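Local coordinates for protein dihydrodipicolinate synthase (PDB 2YXG) that probably catalyses, as a homotetramer, the condensation of pyruvate with aspartate semialdehyde through a Schiff base, in the diaminopimelate route to lysine, at residues 97-102 with 127-132; 83-88 with 118-123; 254-259 with 278-283. One frame throughout, in Å; residues are numbered along the deposited sequence.

Interaction 1. Residues 97-102 with 127-132; sequences DAVLSI and LPIVLY
L100 and I102 both lean on the ring of Y132, on the same face of two parallel strands. The leucine crosses the tyrosine aslant, its CD2 3.8 Å from Y132 CD2, while I102 runs alongside it, pointing the same way, with CD1 3.8 Å from that same Y132 CD2. Y132 has CG anti to the backbone N (chi1 176°), as I102 has CG1, which lets the ring lie along the isoleucine. L100 CD1 also meets V130 CG1 at 3.7 Å. On the other face the two strands touch each other less closely, with V99 CG1 4.4 Å from I129 CG1.

Backbone bonds fix this register: V99 N to P128 O (3.0 Å), V130 N to V99 O (2.7 Å), S101 N to V130 O (2.8 Å) and Y132 N to S101 O (3.0 Å).

Y132, the predicted proton donor/acceptor, makes a cation-pi contact with K161, and I102 packs on Y106 of a neighbouring subunit. The pair forms the strands of a beta-alpha-beta unit in the TIM barrel, flanked by strands 71-75 and 157-162; crossover helix 111-124 packs on S101, I129 and L131, and helix 81-94 on V99.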
loop_
_atom_site.group_PDB
_atom_site.type_symbol
_atom_site.label_atom_id
_atom_site.label_comp_id
_atom_site.label_asym_id
_atom_site.label_seq_id
_atom_site.Cartn_x
_atom_site.Cartn_y
_atom_site.Cartn_z
ATOM N N ASP A 97 6.446 -36.241 6.336
ATOM C CA ASP A 97 5.193 -36.580 5.719
ATOM C C ASP A 97 4.788 -35.636 4.591
ATOM O O ASP A 97 4.025 -36.014 3.734
ATOM C CB ASP A 97 4.109 -36.612 6.805
ATOM C CG ASP A 97 4.415 -37.631 7.848
ATOM O OD1 ASP A 97 4.304 -38.838 7.480
ATOM O OD2 ASP A 97 4.829 -37.267 8.994
ATOM N N ALA A 98 5.335 -34.429 4.578
ATOM C CA ALA A 98 4.880 -33.363 3.681
ATOM C C ALA A 98 5.935 -32.272 3.646
ATOM O O ALA A 98 6.867 -32.246 4.471
ATOM C CB ALA A 98 3.473 -32.783 4.134
ATOM N N VAL A 99 5.844 -31.411 2.647
ATOM C CA VAL A 99 6.789 -30.323 2.540
ATOM C C VAL A 99 5.995 -29.016 2.581
ATOM O O VAL A 99 4.923 -28.929 2.001
ATOM C CB VAL A 99 7.731 -30.564 1.316
ATOM C CG1 VAL A 99 7.883 -29.400 0.417
ATOM C CG2 VAL A 99 9.071 -31.042 1.802
ATOM N N LEU A 100 6.496 -28.048 3.359
ATOM C CA LEU A 100 6.038 -26.677 3.217
ATOM C C LEU A 100 7.034 -25.918 2.331
ATOM O O LEU A 100 8.258 -25.924 2.588
ATOM C CB LEU A 100 5.923 -25.985 4.576
ATOM C CG LEU A 100 5.356 -24.555 4.424
ATOM C CD1 LEU A 100 3.874 -24.477 4.818
ATOM C CD2 LEU A 100 6.231 -23.549 5.130
ATOM N N SER A 101 6.499 -25.230 1.329
ATOM C CA SER A 101 7.322 -24.611 0.315
ATOM C C SER A 101 6.863 -23.124 0.034
ATOM O O SER A 101 5.819 -22.869 -0.574
ATOM C CB SER A 101 7.267 -25.487 -0.942
ATOM O OG SER A 101 8.148 -24.993 -1.928
ATOM N N ILE A 102 7.630 -22.162 0.507
ATOM C CA ILE A 102 7.257 -20.743 0.411
ATOM C C ILE A 102 7.508 -20.222 -1.007
ATOM O O ILE A 102 8.461 -20.659 -1.704
ATOM C CB ILE A 102 8.069 -19.905 1.472
ATOM C CG1 ILE A 102 7.512 -18.465 1.645
ATOM C CG2 ILE A 102 9.588 -19.940 1.151
ATOM C CD1 ILE A 102 8.011 -17.725 2.929
ATOM N N LEU A 127 5.865 -36.683 -1.857
ATOM C CA LEU A 127 5.172 -36.061 -0.706
ATOM C C LEU A 127 4.091 -35.037 -1.082
ATOM O O LEU A 127 4.207 -34.354 -2.085
ATOM C CB LEU A 127 6.198 -35.391 0.225
ATOM C CG LEU A 127 7.244 -36.321 0.807
ATOM C CD1 LEU A 127 7.991 -35.613 1.953
ATOM C CD2 LEU A 127 6.536 -37.620 1.289
ATOM N N PRO A 128 3.048 -34.927 -0.258
ATOM C CA PRO A 128 2.136 -33.785 -0.413
ATOM C C PRO A 128 2.906 -32.484 -0.177
ATOM O O PRO A 128 3.865 -32.452 0.605
ATOM C CB PRO A 128 1.107 -33.983 0.698
ATOM C CG PRO A 128 1.222 -35.448 1.158
ATOM C CD PRO A 128 2.659 -35.825 0.849
ATOM N N ILE A 129 2.494 -31.441 -0.870
ATOM C CA ILE A 129 3.164 -30.139 -0.763
ATOM C C ILE A 129 2.190 -29.070 -0.289
ATOM O O ILE A 129 1.124 -28.908 -0.875
ATOM C CB ILE A 129 3.722 -29.700 -2.145
ATOM C CG1 ILE A 129 4.865 -30.638 -2.551
ATOM C CG2 ILE A 129 4.138 -28.148 -2.122
ATOM C CD1 ILE A 129 5.060 -30.703 -3.983
ATOM N N VAL A 130 2.563 -28.362 0.775
ATOM C CA VAL A 130 1.859 -27.155 1.200
ATOM C C VAL A 130 2.567 -25.898 0.640
ATOM O O VAL A 130 3.722 -25.579 0.989
ATOM C CB VAL A 130 1.753 -27.124 2.750
ATOM C CG1 VAL A 130 0.857 -25.958 3.242
ATOM C CG2 VAL A 130 1.189 -28.455 3.268
ATOM N N LEU A 131 1.865 -25.195 -0.220
ATOM C CA LEU A 131 2.334 -23.926 -0.746
ATOM C C LEU A 131 2.180 -22.843 0.328
ATOM O O LEU A 131 1.155 -22.792 0.974
ATOM C CB LEU A 131 1.531 -23.534 -1.980
ATOM C CG LEU A 131 1.582 -24.501 -3.204
ATOM C CD1 LEU A 131 0.726 -23.986 -4.349
ATOM C CD2 LEU A 131 2.986 -24.686 -3.689
ATOM N N TYR A 132 3.198 -22.025 0.568
ATOM C CA TYR A 132 3.064 -20.963 1.586
ATOM C C TYR A 132 3.152 -19.589 0.906
ATOM O O TYR A 132 4.149 -19.269 0.266
ATOM C CB TYR A 132 4.138 -21.133 2.640
ATOM C CG TYR A 132 4.197 -20.067 3.722
ATOM C CD1 TYR A 132 3.076 -19.275 4.043
ATOM C CD2 TYR A 132 5.361 -19.888 4.466
ATOM C CE1 TYR A 132 3.139 -18.304 5.024
ATOM C CE2 TYR A 132 5.426 -18.939 5.478
ATOM C CZ TYR A 132 4.316 -18.154 5.751
ATOM O OH TYR A 132 4.363 -17.217 6.765
#

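Interaction 2. Residues 83-88 with 118-123; sequences EAIELS and FGKVAE
A84 and S88, which both touch V121 between two neighbouring outer helices of the TIM barrel, share one flat group, the peptide carbonyl of A84: its O receives S88 N from one face of the carbonyl plane and S88 OG from the other. The hydroxyl bond is short, 2.6 Å from S88 OG to A84 O, and its donor lies 38° out of the plane; the routine helical bond from S88 N measures 3.0 Å. Two bonds thus grip A84 O, and the one from the hydroxyl fixes the rotation of the serine and satisfies its buried OG within its own helix. A second peptide group is met by I85, whose CG1 comes within 3.9 Å of K120 O.

The two helices pack side by side, running the same way, with the axes of the short segments 8.9 Å apart at their closest and inclined by 26°. Small residues on 83-88 allow V121 to come in with both its branches. With CG1 anti to the backbone N (chi1 171°), the valine presents CG2 to A84 CB, at 3.7 Å, and CG1 to the serine.

Toward solvent, I85 crosses K120 aslant. The lysine chain bends at its second and third torsions, and its amino end leads away from 83-88, leaving the aliphatic root to do the packing; the residue also packs on L266 of a neighbouring subunit. On the barrel side S88 rests on V99, and F118 is turned to the strands. I85 CD1 ends 3.7 Å from K120 CB, and S88 OG 3.5 Å from V121 CG1.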
loop_
_atom_site.group_PDB
_atom_site.type_symbol
_atom_site.label_atom_id
_atom_site.label_comp_id
_atom_site.label_asym_id
_atom_site.label_seq_id
_atom_site.Cartn_x
_atom_site.Cartn_y
_atom_site.Cartn_z
ATOM N N GLU A 83 17.784 -25.140 -5.090
ATOM C CA GLU A 83 17.858 -25.399 -3.672
ATOM C C GLU A 83 16.530 -25.880 -3.124
ATOM O O GLU A 83 16.521 -26.703 -2.178
ATOM C CB GLU A 83 18.388 -24.169 -2.914
ATOM C CG GLU A 83 18.345 -24.338 -1.402
ATOM C CD GLU A 83 18.872 -23.138 -0.602
ATOM O OE1 GLU A 83 18.281 -22.022 -0.685
ATOM O OE2 GLU A 83 19.863 -23.327 0.171
ATOM N N ALA A 84 15.399 -25.395 -3.683
ATOM C CA ALA A 84 14.057 -25.856 -3.195
ATOM C C ALA A 84 13.884 -27.377 -3.473
ATOM O O ALA A 84 13.428 -28.143 -2.616
ATOM C CB ALA A 84 12.842 -24.991 -3.824
ATOM N N ILE A 85 14.326 -27.809 -4.649
ATOM C CA ILE A 85 14.371 -29.229 -5.041
ATOM C C ILE A 85 15.202 -30.083 -4.073
ATOM O O ILE A 85 14.731 -31.038 -3.476
ATOM C CB ILE A 85 14.930 -29.357 -6.487
ATOM C CG1 ILE A 85 13.907 -28.819 -7.508
ATOM C CG2 ILE A 85 15.331 -30.828 -6.836
ATOM C CD1 ILE A 85 14.559 -28.499 -8.926
ATOM N N GLU A 86 16.443 -29.671 -3.886
ATOM C CA GLU A 86 17.327 -30.286 -2.955
ATOM C C GLU A 86 16.722 -30.434 -1.560
ATOM O O GLU A 86 16.751 -31.549 -1.014
ATOM C CB GLU A 86 18.599 -29.477 -2.911
ATOM C CG GLU A 86 19.784 -30.268 -2.489
ATOM C CD GLU A 86 20.969 -29.362 -2.100
ATOM O OE1 GLU A 86 21.244 -28.372 -2.866
ATOM O OE2 GLU A 86 21.613 -29.647 -1.040
ATOM N N LEU A 87 16.166 -29.352 -0.987
ATOM C CA LEU A 87 15.561 -29.423 0.349
ATOM C C LEU A 87 14.367 -30.379 0.393
ATOM O O LEU A 87 14.138 -31.056 1.393
ATOM C CB LEU A 87 15.117 -28.024 0.887
ATOM C CG LEU A 87 16.247 -27.024 1.222
ATOM C CD1 LEU A 87 15.737 -25.596 1.409
ATOM C CD2 LEU A 87 17.000 -27.470 2.476
ATOM N N SER A 88 13.609 -30.403 -0.697
ATOM C CA SER A 88 12.403 -31.221 -0.795
ATOM C C SER A 88 12.749 -32.702 -0.862
ATOM O O SER A 88 12.139 -33.522 -0.180
ATOM C CB SER A 88 11.590 -30.817 -2.041
ATOM O OG SER A 88 11.213 -29.429 -1.969
ATOM N N PHE A 118 7.318 -24.059 -8.545
ATOM C CA PHE A 118 6.611 -25.105 -7.728
ATOM C C PHE A 118 6.438 -26.409 -8.526
ATOM O O PHE A 118 6.324 -27.466 -7.965
ATOM C CB PHE A 118 5.232 -24.628 -7.178
ATOM C CG PHE A 118 5.337 -23.590 -6.088
ATOM C CD1 PHE A 118 6.040 -23.861 -4.896
ATOM C CD2 PHE A 118 4.786 -22.338 -6.243
ATOM C CE1 PHE A 118 6.156 -22.905 -3.890
ATOM C CE2 PHE A 118 4.874 -21.372 -5.199
ATOM C CZ PHE A 118 5.552 -21.664 -4.049
ATOM N N GLY A 119 6.372 -26.287 -9.854
ATOM C CA GLY A 119 6.340 -27.442 -10.762
ATOM C C GLY A 119 7.576 -28.307 -10.572
ATOM O O GLY A 119 7.456 -29.514 -10.451
ATOM N N LYS A 120 8.759 -27.691 -10.521
ATOM C CA LYS A 120 10.017 -28.452 -10.308
ATOM C C LYS A 120 10.030 -29.113 -8.930
ATOM O O LYS A 120 10.512 -30.245 -8.783
ATOM C CB LYS A 120 11.291 -27.576 -10.478
ATOM C CG LYS A 120 11.474 -26.866 -11.847
ATOM C CD LYS A 120 11.984 -27.805 -12.981
ATOM C CE LYS A 120 13.540 -27.889 -13.019
ATOM N NZ LYS A 120 14.127 -29.122 -13.738
ATOM N N VAL A 121 9.533 -28.408 -7.907
ATOM C CA VAL A 121 9.417 -29.003 -6.572
ATOM C C VAL A 121 8.484 -30.242 -6.612
ATOM O O VAL A 121 8.842 -31.321 -6.123
ATOM C CB VAL A 121 8.973 -27.957 -5.502
ATOM C CG1 VAL A 121 8.652 -28.586 -4.206
ATOM C CG2 VAL A 121 10.085 -26.874 -5.321
ATOM N N ALA A 122 7.295 -30.056 -7.193
ATOM C CA ALA A 122 6.296 -31.102 -7.253
ATOM C C ALA A 122 6.805 -32.337 -8.019
ATOM O O ALA A 122 6.541 -33.455 -7.582
ATOM C CB ALA A 122 5.006 -30.563 -7.825
ATOM N N GLU A 123 7.535 -32.129 -9.120
ATOM C CA GLU A 123 8.162 -33.217 -9.887
ATOM C C GLU A 123 9.273 -33.942 -9.144
ATOM O O GLU A 123 9.589 -35.086 -9.475
ATOM C CB GLU A 123 8.733 -32.695 -11.209
ATOM C CG GLU A 123 7.665 -32.554 -12.323
ATOM C CD GLU A 123 8.012 -31.516 -13.408
ATOM O OE1 GLU A 123 9.226 -31.269 -13.670
ATOM O OE2 GLU A 123 7.053 -30.926 -13.985
#

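Interaction 3. Residues 254-259 with 278-283; sequences LNMMGR and ILENVL
M256 reaches across to helix 273-286 and carries most of this contact. Its CG is anti to the carbonyl carbon (chi1 -78°) and the chain beyond is extended, which sends the thioether straight at the other helix. There it crosses L283 and E280 at about right angles. SD sits 3.7 Å from L283 CD1, and the terminal CE presses most closely, at 3.4 Å, on the aliphatic E280 CG.

Fit is looser elsewhere: M256 SD is 4.2 Å from L279 CD2, and M257 SD only grazes L283 CD2 at 4.4 Å. Buried L279 and L283 make the inner wall, backed by A240 and L237 of helix 224-240, whereas E280 lies on the solvent side, lending its methylene to the methionine. With M256 cut back to an alanine, L283 CD1 and the methylene of E280 would probably lose their partner, and a gap is likely to open between the helices.

Helix 248-256 closes in a Schellman motif, with R259 N bonded to L254 O at 2.9 Å and G258 at positive phi (59°). The contact joins the last two helices of the chain, 248-256 and 273-286, within the C-terminal helical domain that dihydrodipicolinate synthases carry beyond their barrel.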
loop_
_atom_site.group_PDB
_atom_site.type_symbol
_atom_site.label_atom_id
_atom_site.label_comp_id
_atom_site.label_asym_id
_atom_site.label_seq_id
_atom_site.Cartn_x
_atom_site.Cartn_y
_atom_site.Cartn_z
ATOM N N LEU A 254 8.258 -17.948 25.083
ATOM C CA LEU A 254 8.757 -19.259 25.569
ATOM C C LEU A 254 9.848 -19.104 26.616
ATOM O O LEU A 254 9.837 -19.834 27.582
ATOM C CB LEU A 254 9.298 -20.161 24.435
ATOM C CG LEU A 254 8.138 -20.523 23.498
ATOM C CD1 LEU A 254 8.635 -21.127 22.189
ATOM C CD2 LEU A 254 7.117 -21.458 24.230
ATOM N N ASN A 255 10.797 -18.199 26.405
ATOM C CA ASN A 255 11.810 -17.956 27.443
ATOM C C ASN A 255 11.219 -17.463 28.774
ATOM O O ASN A 255 11.635 -17.906 29.859
ATOM C CB ASN A 255 12.890 -16.980 26.963
ATOM C CG ASN A 255 13.812 -17.608 25.943
ATOM O OD1 ASN A 255 14.066 -17.030 24.890
ATOM N ND2 ASN A 255 14.322 -18.804 26.252
ATOM N N MET A 256 10.253 -16.543 28.681
ATOM C CA MET A 256 9.569 -16.028 29.872
ATOM C C MET A 256 8.861 -17.141 30.644
ATOM O O MET A 256 8.737 -17.081 31.880
ATOM C CB MET A 256 8.549 -14.957 29.496
ATOM C CG MET A 256 9.172 -13.597 29.201
ATOM S SD MET A 256 7.892 -12.518 28.493
ATOM C CE MET A 256 8.840 -11.015 28.269
ATOM N N MET A 257 8.354 -18.127 29.907
ATOM C CA MET A 257 7.604 -19.220 30.516
ATOM C C MET A 257 8.513 -20.330 30.983
ATOM O O MET A 257 8.012 -21.349 31.424
ATOM C CB MET A 257 6.546 -19.802 29.579
ATOM C CG MET A 257 5.529 -18.784 29.116
ATOM S SD MET A 257 4.495 -19.314 27.744
ATOM C CE MET A 257 5.673 -20.138 26.735
ATOM N N GLY A 258 9.822 -20.101 30.868
ATOM C CA GLY A 258 10.874 -21.085 31.124
ATOM C C GLY A 258 10.829 -22.352 30.266
ATOM O O GLY A 258 11.131 -23.414 30.756
ATOM N N ARG A 259 10.409 -22.243 29.008
ATOM C CA ARG A 259 10.386 -23.368 28.062
ATOM C C ARG A 259 11.615 -23.224 27.146
ATOM O O ARG A 259 12.162 -22.129 27.030
ATOM C CB ARG A 259 9.076 -23.409 27.259
ATOM C CG ARG A 259 7.781 -23.548 28.110
ATOM C CD ARG A 259 6.607 -24.303 27.393
ATOM N NE ARG A 259 6.417 -25.680 27.937
ATOM C CZ ARG A 259 6.941 -26.820 27.441
ATOM N NH1 ARG A 259 7.713 -26.843 26.337
ATOM N NH2 ARG A 259 6.689 -27.971 28.073
ATOM N N ILE A 278 4.623 -5.346 27.503
ATOM C CA ILE A 278 3.286 -5.627 26.920
ATOM C C ILE A 278 3.085 -7.154 26.830
ATOM O O ILE A 278 2.058 -7.720 27.267
ATOM C CB ILE A 278 3.092 -4.893 25.547
ATOM C CG1 ILE A 278 2.839 -3.376 25.800
ATOM C CG2 ILE A 278 1.847 -5.466 24.775
ATOM C CD1 ILE A 278 3.366 -2.420 24.762
ATOM N N LEU A 279 4.091 -7.830 26.302
ATOM C CA LEU A 279 4.022 -9.290 26.218
ATOM C C LEU A 279 3.855 -9.904 27.605
ATOM O O LEU A 279 2.976 -10.793 27.797
ATOM C CB LEU A 279 5.252 -9.876 25.493
ATOM C CG LEU A 279 5.269 -11.412 25.378
ATOM C CD1 LEU A 279 3.980 -11.992 24.746
ATOM C CD2 LEU A 279 6.491 -11.828 24.634
ATOM N N GLU A 280 4.681 -9.449 28.573
ATOM C CA GLU A 280 4.617 -9.984 29.923
ATOM C C GLU A 280 3.222 -9.832 30.525
ATOM O O GLU A 280 2.704 -10.733 31.197
ATOM C CB GLU A 280 5.593 -9.293 30.871
ATOM C CG GLU A 280 7.024 -9.749 30.821
ATOM C CD GLU A 280 7.944 -8.756 31.555
ATOM O OE1 GLU A 280 7.392 -7.945 32.310
ATOM O OE2 GLU A 280 9.186 -8.771 31.402
ATOM N N ASN A 281 2.620 -8.678 30.314
ATOM C CA ASN A 281 1.301 -8.432 30.920
ATOM C C ASN A 281 0.286 -9.362 30.302
ATOM O O ASN A 281 -0.540 -9.906 31.012
ATOM C CB ASN A 281 0.873 -6.952 30.805
ATOM C CG ASN A 281 1.795 -6.020 31.581
ATOM O OD1 ASN A 281 2.518 -6.463 32.448
ATOM N ND2 ASN A 281 1.790 -4.721 31.242
ATOM N N VAL A 282 0.338 -9.564 28.987
ATOM C CA VAL A 282 -0.620 -10.499 28.403
ATOM C C VAL A 282 -0.415 -11.952 28.897
ATOM O O VAL A 282 -1.397 -12.641 29.176
ATOM C CB VAL A 282 -0.898 -10.370 26.843
ATOM C CG1 VAL A 282 -0.538 -9.000 26.229
ATOM C CG2 VAL A 282 -0.458 -11.599 26.022
ATOM N N LEU A 283 0.837 -12.379 29.023
ATOM C CA LEU A 283 1.175 -13.704 29.596
ATOM C C LEU A 283 0.660 -13.880 31.040
ATOM O O LEU A 283 0.110 -14.925 31.391
ATOM C CB LEU A 283 2.689 -13.975 29.533
ATOM C CG LEU A 283 3.202 -14.158 28.098
ATOM C CD1 LEU A 283 4.681 -14.225 28.079
ATOM C CD2 LEU A 283 2.561 -15.394 27.371
#

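How the interactions relate
Interactions 1 and 2 are adjoining layers of one barrel wall, their centres 10 Å apart. Helix 111-124 links the two strands of interaction 1 and supplies half of interaction 2; F118 CD1 meets L131 CD2 at 3.4 Å. The strand pair carries the predicted catalytic Y132, whose side chain is about 3 Å from that of K161, the predicted Schiff-base lysine, while V121 in the helix layer is about 11 Å from Y132, side chain to side chain. Interaction 3 lies across the chain's centre, about 16 Å from interaction 1 and 22 Å from interaction 2 between nearest atoms; its M257 is about 12 Å, between side chains, from T44, predicted to bind pyruvate.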